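Local coordinates for protein carboxylesterase (Ferroplasma acidiphilum, PDB 3WJ2) that probably hydrolyses carboxylic esters, as a carboxylesterase of the alpha/beta-hydrolase fold, at residues G85-G90 against N215-N220; I27-L32 against I210-N215; H121-A126 against P227-L232. One frame throughout, in Å; residues are numbered along the deposited sequence.

Contact 1 (G85-G90 against N215-N220); sequences GGFLFG and NMYSKN
Phe-87 lies flat against Tyr-217, ring on ring, with the centroids 3.8 Å apart and the planes only 2° from parallel. The CB of Phe-87 already sits over the tyrosine face, 3.7 Å from CD1 of Tyr-217, so the stack begins before the phenylalanine ring does. One bond further out, CG of Phe-87 faces CG of Tyr-217. On one flank CD2 of Phe-87 meets CD2 of Tyr-217 at 3.6 Å, while on the other CD1 of Phe-87 lies over CZ of Tyr-217 at 3.7 Å. Further along that second flank CE1 of Phe-87 meets CE2 of Tyr-217 at 3.6 Å, and at the tip CZ of Phe-87 lies over the same CE2. Tyr-217 comes to meet it because, with chi1 at -175°, its CG points opposite the backbone N, which swings the ring off the end of helix 207-217 toward the 85-90 loop.

Beside the stack, CD1 of Leu-88 touches CG of Met-216 at 3.7 Å; the methionine then bends at chi2 and carries its sulfur off toward Pro-29. The loop is held in shape from within, since Gly-85 O takes both Leu-88 N and Phe-89 N. Behind it, Phe-87 also packs on Ala-157 and Leu-161 of helix 157-172. The run of glycines before Phe-87 matches the HGGG sequence of the hormone-sensitive-lipase family, whose backbone NH groups form the oxyanion hole, probably here too; the Phe-87 side chain comes close to, but does not contact, the probable nucleophile elbow around Ser-156.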
loop_
_atom_site.group_PDB
_atom_site.type_symbol
_atom_site.label_atom_id
_atom_site.label_comp_id
_atom_site.label_asym_id
_atom_site.label_seq_id
_atom_site.Cartn_x
_atom_site.Cartn_y
_atom_site.Cartn_z
ATOM N N GLY B 85 3.573 8.276 25.682
ATOM C CA GLY B 85 2.897 7.497 26.785
ATOM C C GLY B 85 1.350 7.476 26.802
ATOM O O GLY B 85 0.716 7.250 27.825
ATOM N N GLY B 86 0.789 7.718 25.576
ATOM C CA GLY B 86 -0.665 7.544 25.483
ATOM C C GLY B 86 -1.498 8.514 26.272
ATOM O O GLY B 86 -2.667 8.287 26.443
ATOM N N PHE B 87 -0.875 9.578 26.816
ATOM C CA PHE B 87 -1.540 10.555 27.698
ATOM C C PHE B 87 -1.660 10.034 29.126
ATOM O O PHE B 87 -2.171 10.758 30.029
ATOM C CB PHE B 87 -2.877 11.163 27.166
ATOM C CG PHE B 87 -2.761 11.731 25.801
ATOM C CD1 PHE B 87 -2.260 13.001 25.612
ATOM C CD2 PHE B 87 -3.237 10.969 24.718
ATOM C CE1 PHE B 87 -2.232 13.489 24.223
ATOM C CE2 PHE B 87 -3.230 11.427 23.407
ATOM C CZ PHE B 87 -2.655 12.699 23.193
ATOM N N LEU B 88 -1.145 8.798 29.314
ATOM C CA LEU B 88 -1.455 8.081 30.576
ATOM C C LEU B 88 -0.189 7.845 31.368
ATOM O O LEU B 88 -0.265 7.892 32.619
ATOM C CB LEU B 88 -2.204 6.763 30.276
ATOM C CG LEU B 88 -2.816 6.018 31.475
ATOM C CD1 LEU B 88 -4.037 5.303 30.948
ATOM C CD2 LEU B 88 -1.674 5.067 31.806
ATOM N N PHE B 89 0.891 7.530 30.686
ATOM C CA PHE B 89 2.156 7.203 31.357
ATOM C C PHE B 89 3.317 7.989 30.819
ATOM O O PHE B 89 3.200 8.884 29.957
ATOM C CB PHE B 89 2.373 5.636 31.396
ATOM C CG PHE B 89 2.690 5.030 30.059
ATOM C CD1 PHE B 89 4.009 4.725 29.710
ATOM C CD2 PHE B 89 1.693 4.716 29.176
ATOM C CE1 PHE B 89 4.356 4.118 28.458
ATOM C CE2 PHE B 89 1.979 4.161 27.939
ATOM C CZ PHE B 89 3.289 3.884 27.540
ATOM N N GLY B 90 4.520 7.644 31.248
ATOM C CA GLY B 90 5.765 8.329 30.951
ATOM C C GLY B 90 5.975 9.529 31.894
ATOM O O GLY B 90 5.015 10.076 32.415
ATOM N N ASN B 215 -9.965 6.548 25.300
ATOM C CA ASN B 215 -11.063 6.664 26.243
ATOM C C ASN B 215 -10.578 7.240 27.584
ATOM O O ASN B 215 -11.380 7.913 28.249
ATOM C CB ASN B 215 -11.727 5.307 26.477
ATOM C CG ASN B 215 -12.603 4.843 25.278
ATOM O OD1 ASN B 215 -12.968 5.618 24.391
ATOM N ND2 ASN B 215 -12.885 3.553 25.246
ATOM N N MET B 216 -9.339 6.948 28.021
ATOM C CA MET B 216 -8.874 7.531 29.257
ATOM C C MET B 216 -8.651 9.037 29.148
ATOM O O MET B 216 -8.868 9.775 30.119
ATOM C CB MET B 216 -7.567 6.909 29.807
ATOM C CG MET B 216 -7.634 5.408 30.223
ATOM S SD MET B 216 -8.818 5.205 31.596
ATOM C CE MET B 216 -8.909 3.424 31.651
ATOM N N TYR B 217 -8.227 9.501 27.984
ATOM C CA TYR B 217 -7.900 10.924 27.811
ATOM C C TYR B 217 -9.158 11.785 27.541
ATOM O O TYR B 217 -9.257 12.907 28.034
ATOM C CB TYR B 217 -6.924 11.066 26.624
ATOM C CG TYR B 217 -6.348 12.462 26.345
ATOM C CD1 TYR B 217 -5.906 13.304 27.387
ATOM C CD2 TYR B 217 -6.265 12.910 25.007
ATOM C CE1 TYR B 217 -5.320 14.624 27.090
ATOM C CE2 TYR B 217 -5.707 14.236 24.745
ATOM C CZ TYR B 217 -5.315 15.019 25.726
ATOM O OH TYR B 217 -4.759 16.200 25.366
ATOM N N SER B 218 -10.074 11.260 26.754
ATOM C CA SER B 218 -11.251 12.081 26.396
ATOM C C SER B 218 -12.156 12.130 27.601
ATOM O O SER B 218 -12.187 11.158 28.412
ATOM C CB SER B 218 -11.955 11.472 25.166
ATOM O OG SER B 218 -12.556 10.168 25.494
ATOM N N LYS B 219 -12.844 13.252 27.766
ATOM C CA LYS B 219 -13.956 13.319 28.739
ATOM C C LYS B 219 -15.194 12.561 28.215
ATOM O O LYS B 219 -15.864 11.814 28.951
ATOM C CB LYS B 219 -14.297 14.752 28.959
ATOM C CG LYS B 219 -13.553 15.353 30.090
ATOM C CD LYS B 219 -14.308 16.580 30.533
ATOM C CE LYS B 219 -13.696 17.146 31.807
ATOM N NZ LYS B 219 -13.691 16.211 32.994
ATOM N N ASN B 220 -15.488 12.731 26.927
ATOM C CA ASN B 220 -16.428 11.835 26.260
ATOM C C ASN B 220 -15.875 11.479 24.876
ATOM O O ASN B 220 -15.254 12.350 24.205
ATOM C CB ASN B 220 -17.742 12.557 26.083
ATOM C CG ASN B 220 -17.563 13.850 25.288
ATOM O OD1 ASN B 220 -17.549 13.846 24.034
ATOM N ND2 ASN B 220 -17.375 14.953 26.011
#

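Contact 2 (I27-L32 against I210-N215); sequences IEPAML and IRYFGN
Tyr-212 reaches across from helix 207-217 and gives its phenol proton to the backbone carbonyl of Ile-27, with OH to Ile-27 O at 2.8 Å. The donor meets that oxygen at a C=O...O angle of 145° and stands 34° out of the carbonyl plane, while from the tyrosine's side the oxygen lies at the ring edge, near the plane of the ring. A chi1 of 171° extends the Tyr-212 ring away from its own backbone N, so the hydroxyl ends up at the start of helix 29-43.

This phenol end is where the packing is tight. Pro-29 CA comes within 3.5 Å of Tyr-212 OH, and the proline ring passes across the phenol end at a slant, its CD 3.8 Å from Tyr-212 OH. Leu-32, pointing back toward the oncoming Tyr-212, puts its CD2 methyl 3.6 Å from Tyr-212 OH and 3.8 Å from Tyr-212 CE2. Apolar groups thus crowd round a polar atom whose bond to Ile-27 O provides for it. In hormone-sensitive-lipase relatives the N-terminal helices and the helices following the strand equivalent to 180-183 together form a cap over the alpha/beta-hydrolase core, and this pairing probably joins those two parts of such a cap. Leu-88, from the 85-90 loop, also packs on Tyr-212.

Away from the hydroxyl the contact thins quickly. Phe-213 comes no closer than 4.7 Å, from its CE1 to CD2 of Leu-32, and the side chain of Ile-27 leads away from the tyrosine. Glu-28, at the N-cap position of helix 29-43, turns its side chain to solvent, although its carbonyl O still receives Leu-32 N in the first turn. On helix 207-217 Arg-211 takes a different direction and packs on Phe-196 of helix 194-198.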
loop_
_atom_site.group_PDB
_atom_site.type_symbol
_atom_site.label_atom_id
_atom_site.label_comp_id
_atom_site.label_asym_id
_atom_site.label_seq_id
_atom_site.Cartn_x
_atom_site.Cartn_y
_atom_site.Cartn_z
ATOM N N ILE B 27 -6.631 -3.468 33.059
ATOM C CA ILE B 27 -5.785 -2.965 34.198
ATOM C C ILE B 27 -6.214 -1.542 34.546
ATOM O O ILE B 27 -6.536 -0.745 33.633
ATOM C CB ILE B 27 -4.265 -3.077 33.872
ATOM C CG1 ILE B 27 -3.810 -4.529 33.577
ATOM C CG2 ILE B 27 -3.385 -2.478 34.986
ATOM C CD1 ILE B 27 -4.407 -5.547 34.556
ATOM N N GLU B 28 -6.276 -1.226 35.834
ATOM C CA GLU B 28 -6.619 0.117 36.302
ATOM C C GLU B 28 -5.497 1.066 35.909
ATOM O O GLU B 28 -4.308 0.672 35.943
ATOM C CB GLU B 28 -6.860 0.153 37.810
ATOM C CG GLU B 28 -8.189 -0.590 38.224
ATOM C CD GLU B 28 -9.451 -0.016 37.531
ATOM O OE1 GLU B 28 -9.617 1.231 37.499
ATOM O OE2 GLU B 28 -10.287 -0.827 37.014
ATOM N N PRO B 29 -5.851 2.278 35.444
ATOM C CA PRO B 29 -4.767 3.138 34.904
ATOM C C PRO B 29 -3.599 3.414 35.824
ATOM O O PRO B 29 -2.452 3.410 35.344
ATOM C CB PRO B 29 -5.471 4.451 34.546
ATOM C CG PRO B 29 -6.929 4.182 34.753
ATOM C CD PRO B 29 -7.200 2.817 35.205
ATOM N N ALA B 30 -3.820 3.705 37.106
ATOM C CA ALA B 30 -2.667 4.008 37.972
ATOM C C ALA B 30 -1.724 2.772 38.113
ATOM O O ALA B 30 -0.496 2.895 38.168
ATOM C CB ALA B 30 -3.139 4.460 39.365
ATOM N N MET B 31 -2.318 1.578 38.126
ATOM C CA MET B 31 -1.444 0.367 38.174
ATOM C C MET B 31 -0.667 0.163 36.911
ATOM O O MET B 31 0.514 -0.156 36.923
ATOM C CB MET B 31 -2.366 -0.857 38.381
ATOM C CG MET B 31 -3.015 -0.805 39.716
ATOM S SD MET B 31 -1.824 -1.685 40.779
ATOM C CE MET B 31 -2.342 -3.294 40.173
ATOM N N LEU B 32 -1.328 0.434 35.767
ATOM C CA LEU B 32 -0.646 0.301 34.493
ATOM C C LEU B 32 0.494 1.302 34.349
ATOM O O LEU B 32 1.533 0.975 33.846
ATOM C CB LEU B 32 -1.649 0.466 33.354
ATOM C CG LEU B 32 -1.111 0.438 31.949
ATOM C CD1 LEU B 32 -0.622 -1.012 31.610
ATOM C CD2 LEU B 32 -2.240 0.813 31.063
ATOM N N ILE B 210 -4.926 1.500 21.778
ATOM C CA ILE B 210 -5.179 2.838 21.252
ATOM C C ILE B 210 -6.543 3.293 21.774
ATOM O O ILE B 210 -6.696 4.448 22.185
ATOM C CB ILE B 210 -5.126 2.848 19.712
ATOM C CG1 ILE B 210 -3.694 2.684 19.270
ATOM C CG2 ILE B 210 -5.674 4.195 19.143
ATOM C CD1 ILE B 210 -3.517 2.363 17.672
ATOM N N ARG B 211 -7.517 2.394 21.731
ATOM C CA ARG B 211 -8.865 2.762 22.271
ATOM C C ARG B 211 -8.874 3.061 23.747
ATOM O O ARG B 211 -9.535 4.026 24.189
ATOM C CB ARG B 211 -9.963 1.737 21.880
ATOM C CG ARG B 211 -10.100 1.814 20.301
ATOM C CD ARG B 211 -11.351 1.049 19.717
ATOM N NE ARG B 211 -11.198 0.599 18.313
ATOM C CZ ARG B 211 -10.760 -0.621 17.967
ATOM N NH1 ARG B 211 -10.427 -1.498 18.917
ATOM N NH2 ARG B 211 -10.652 -0.994 16.684
ATOM N N TYR B 212 -8.140 2.263 24.507
ATOM C CA TYR B 212 -8.060 2.388 25.954
ATOM C C TYR B 212 -7.465 3.768 26.243
ATOM O O TYR B 212 -8.068 4.517 27.016
ATOM C CB TYR B 212 -7.158 1.258 26.539
ATOM C CG TYR B 212 -6.771 1.337 28.027
ATOM C CD1 TYR B 212 -7.408 0.539 28.962
ATOM C CD2 TYR B 212 -5.758 2.178 28.474
ATOM C CE1 TYR B 212 -7.034 0.520 30.294
ATOM C CE2 TYR B 212 -5.462 2.273 29.818
ATOM C CZ TYR B 212 -6.085 1.419 30.726
ATOM O OH TYR B 212 -5.671 1.411 32.026
ATOM N N PHE B 213 -6.366 4.129 25.599
ATOM C CA PHE B 213 -5.781 5.471 25.828
ATOM C C PHE B 213 -6.747 6.576 25.444
ATOM O O PHE B 213 -6.807 7.593 26.157
ATOM C CB PHE B 213 -4.477 5.644 25.074
ATOM C CG PHE B 213 -3.355 4.768 25.616
ATOM C CD1 PHE B 213 -3.127 4.719 26.965
ATOM C CD2 PHE B 213 -2.534 4.009 24.737
ATOM C CE1 PHE B 213 -2.103 3.894 27.547
ATOM C CE2 PHE B 213 -1.490 3.204 25.303
ATOM C CZ PHE B 213 -1.304 3.157 26.695
ATOM N N GLY B 214 -7.424 6.441 24.302
ATOM C CA GLY B 214 -8.275 7.549 23.875
ATOM C C GLY B 214 -9.421 7.663 24.820
ATOM O O GLY B 214 -9.875 8.754 25.108
ATOM N N ASN B 215 -9.965 6.548 25.300
ATOM C CA ASN B 215 -11.063 6.664 26.243
ATOM C C ASN B 215 -10.578 7.240 27.584
ATOM O O ASN B 215 -11.380 7.913 28.249
ATOM C CB ASN B 215 -11.727 5.307 26.477
ATOM C CG ASN B 215 -12.603 4.843 25.278
ATOM O OD1 ASN B 215 -12.968 5.618 24.391
ATOM N ND2 ASN B 215 -12.885 3.553 25.246
#

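Contact 3 (H121-A126 against P227-L232); sequences HKFPDA and PYFSPL
Phe-229 presents its edge to the face of Phe-123, the two planes at 67° and the centroids 5.4 Å apart: a T-shaped pair. The touching atom is CD1 of Phe-229, 3.7 Å from CG of Phe-123. CB of Phe-229 rests over that same face toward its rim, 4.0 Å from the ring centroid, in a CH-pi contact. Nearer the phenylalanine tip, CE1 of Phe-123 comes 3.5 Å from Tyr-228 O, and CZ of Phe-123 brushes Tyr-228 CB. With chi1 at 178° Phe-123 holds its ring out toward 227-232.

The opposite face of Phe-123 is covered by Pro-124. The peptide bond between them is cis, consistent with the proline folding back so that its CB lies over the ring centre, and Phe-123 is sandwiched. Asp-125 N bonds to Lys-122 O, closing the turn into helix 125-139. Further out, Asn-160 takes hold of Phe-229 O, the Tyr-228 hydroxyl is hydrogen-bonded to Asp-171, and the Phe-123 backbone pairs with that of Tyr-217, whose ring also meets Phe-229. Two loops of an alpha/beta hydrolase are thereby joined: that from strand 109-113 into helix 125-139 and that between helix 207-217 and strand 243-248.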
loop_
_atom_site.group_PDB
_atom_site.type_symbol
_atom_site.label_atom_id
_atom_site.label_comp_id
_atom_site.label_asym_id
_atom_site.label_seq_id
_atom_site.Cartn_x
_atom_site.Cartn_y
_atom_site.Cartn_z
ATOM N N HIS B 121 -6.485 13.451 34.906
ATOM C CA HIS B 121 -6.544 14.758 34.288
ATOM C C HIS B 121 -6.882 14.504 32.799
ATOM O O HIS B 121 -6.012 14.052 32.019
ATOM C CB HIS B 121 -5.247 15.552 34.421
ATOM C CG HIS B 121 -4.826 15.754 35.828
ATOM N ND1 HIS B 121 -5.331 16.756 36.627
ATOM C CD2 HIS B 121 -3.954 15.052 36.578
ATOM C CE1 HIS B 121 -4.803 16.624 37.841
ATOM N NE2 HIS B 121 -3.978 15.598 37.837
ATOM N N LYS B 122 -8.120 14.739 32.456
ATOM C CA LYS B 122 -8.574 14.474 31.095
ATOM C C LYS B 122 -8.349 15.669 30.190
ATOM O O LYS B 122 -8.075 16.823 30.662
ATOM C CB LYS B 122 -10.070 14.086 31.147
ATOM C CG LYS B 122 -10.156 12.611 31.599
ATOM C CD LYS B 122 -11.557 12.173 31.731
ATOM C CE LYS B 122 -11.630 10.750 32.086
ATOM N NZ LYS B 122 -11.511 9.765 30.964
ATOM N N PHE B 123 -8.500 15.430 28.885
ATOM C CA PHE B 123 -8.497 16.549 27.941
ATOM C C PHE B 123 -9.475 17.582 28.397
ATOM O O PHE B 123 -10.625 17.251 28.834
ATOM C CB PHE B 123 -8.912 16.034 26.541
ATOM C CG PHE B 123 -8.990 17.112 25.501
ATOM C CD1 PHE B 123 -7.849 17.609 24.906
ATOM C CD2 PHE B 123 -10.234 17.739 25.232
ATOM C CE1 PHE B 123 -7.849 18.613 23.959
ATOM C CE2 PHE B 123 -10.294 18.795 24.233
ATOM C CZ PHE B 123 -9.147 19.253 23.617
ATOM N N PRO B 124 -9.082 18.864 28.404
ATOM C CA PRO B 124 -7.921 19.468 27.742
ATOM C C PRO B 124 -6.734 19.733 28.668
ATOM O O PRO B 124 -5.918 20.562 28.277
ATOM C CB PRO B 124 -8.482 20.812 27.235
ATOM C CG PRO B 124 -9.354 21.317 28.432
ATOM C CD PRO B 124 -10.083 19.937 28.788
ATOM N N ASP B 125 -6.602 19.033 29.822
ATOM C CA ASP B 125 -5.523 19.430 30.730
ATOM C C ASP B 125 -4.095 19.315 30.076
ATOM O O ASP B 125 -3.341 20.250 30.155
ATOM C CB ASP B 125 -5.561 18.614 32.068
ATOM C CG ASP B 125 -6.825 18.961 32.919
ATOM O OD1 ASP B 125 -7.554 19.935 32.560
ATOM O OD2 ASP B 125 -7.098 18.257 33.932
ATOM N N ALA B 126 -3.752 18.156 29.476
ATOM C CA ALA B 126 -2.341 18.042 28.942
ATOM C C ALA B 126 -2.181 19.069 27.849
ATOM O O ALA B 126 -1.087 19.604 27.671
ATOM C CB ALA B 126 -2.159 16.639 28.364
ATOM N N PRO B 227 -10.246 20.167 17.227
ATOM C CA PRO B 227 -8.936 20.101 16.583
ATOM C C PRO B 227 -7.810 20.094 17.584
ATOM O O PRO B 227 -6.714 19.724 17.193
ATOM C CB PRO B 227 -8.840 21.384 15.785
ATOM C CG PRO B 227 -10.247 21.888 15.634
ATOM C CD PRO B 227 -10.936 21.453 16.862
ATOM N N TYR B 228 -8.029 20.549 18.806
ATOM C CA TYR B 228 -6.893 20.516 19.795
ATOM C C TYR B 228 -6.766 19.167 20.440
ATOM O O TYR B 228 -5.756 18.899 21.133
ATOM C CB TYR B 228 -7.122 21.591 20.880
ATOM C CG TYR B 228 -7.183 23.042 20.264
ATOM C CD1 TYR B 228 -6.664 23.316 18.967
ATOM C CD2 TYR B 228 -7.829 24.096 20.959
ATOM C CE1 TYR B 228 -6.747 24.596 18.400
ATOM C CE2 TYR B 228 -7.851 25.364 20.407
ATOM C CZ TYR B 228 -7.341 25.618 19.166
ATOM O OH TYR B 228 -7.497 26.893 18.656
ATOM N N PHE B 229 -7.748 18.274 20.243
ATOM C CA PHE B 229 -7.628 16.871 20.635
ATOM C C PHE B 229 -7.097 16.097 19.425
ATOM O O PHE B 229 -6.212 15.261 19.541
ATOM C CB PHE B 229 -9.013 16.225 21.036
ATOM C CG PHE B 229 -8.915 14.785 21.529
ATOM C CD1 PHE B 229 -9.086 14.507 22.856
ATOM C CD2 PHE B 229 -8.481 13.705 20.678
ATOM C CE1 PHE B 229 -9.027 13.157 23.367
ATOM C CE2 PHE B 229 -8.410 12.374 21.182
ATOM C CZ PHE B 229 -8.664 12.114 22.568
ATOM N N SER B 230 -7.651 16.373 18.224
ATOM C CA SER B 230 -7.255 15.659 16.998
ATOM C C SER B 230 -6.965 16.707 15.933
ATOM O O SER B 230 -7.901 17.224 15.245
ATOM C CB SER B 230 -8.349 14.682 16.396
ATOM O OG SER B 230 -8.638 13.546 17.292
ATOM N N PRO B 231 -5.739 17.108 15.686
ATOM C CA PRO B 231 -5.375 18.154 14.736
ATOM C C PRO B 231 -5.884 17.880 13.320
ATOM O O PRO B 231 -6.052 18.825 12.545
ATOM C CB PRO B 231 -3.808 18.135 14.764
ATOM C CG PRO B 231 -3.563 17.819 16.246
ATOM C CD PRO B 231 -4.627 16.737 16.594
ATOM N N LEU B 232 -6.106 16.605 12.974
ATOM C CA LEU B 232 -6.550 16.337 11.617
ATOM C C LEU B 232 -7.964 16.845 11.426
ATOM O O LEU B 232 -8.389 16.882 10.276
ATOM C CB LEU B 232 -6.447 14.809 11.292
ATOM C CG LEU B 232 -5.080 14.571 10.717
ATOM C CD1 LEU B 232 -4.796 13.009 10.741
ATOM C CD2 LEU B 232 -4.915 15.091 9.227
#

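From the N terminus, 27-32 comes first and waits until 210-215 to close contact 2, the longest loop of the three. The 85-90 segment follows strand 78-82 and finds its partner at 215-220 in contact 1, and 121-126, leading into helix 125-139, meets 227-232 in contact 3. First segments and partners arrive in the same order, so all three loops cross and none nests. Asn-215 belongs to both contacts 1 and 2, and Phe-89 CE2 touches Phe-213 CZ at 3.7 Å. Contacts 1 and 3 meet through Lys-122, whose NZ bonds to Met-216 O. Helix 207-217 thus joins helix 29-43 to the 85-90 loop, and its C-terminal end to the 121-126 turn.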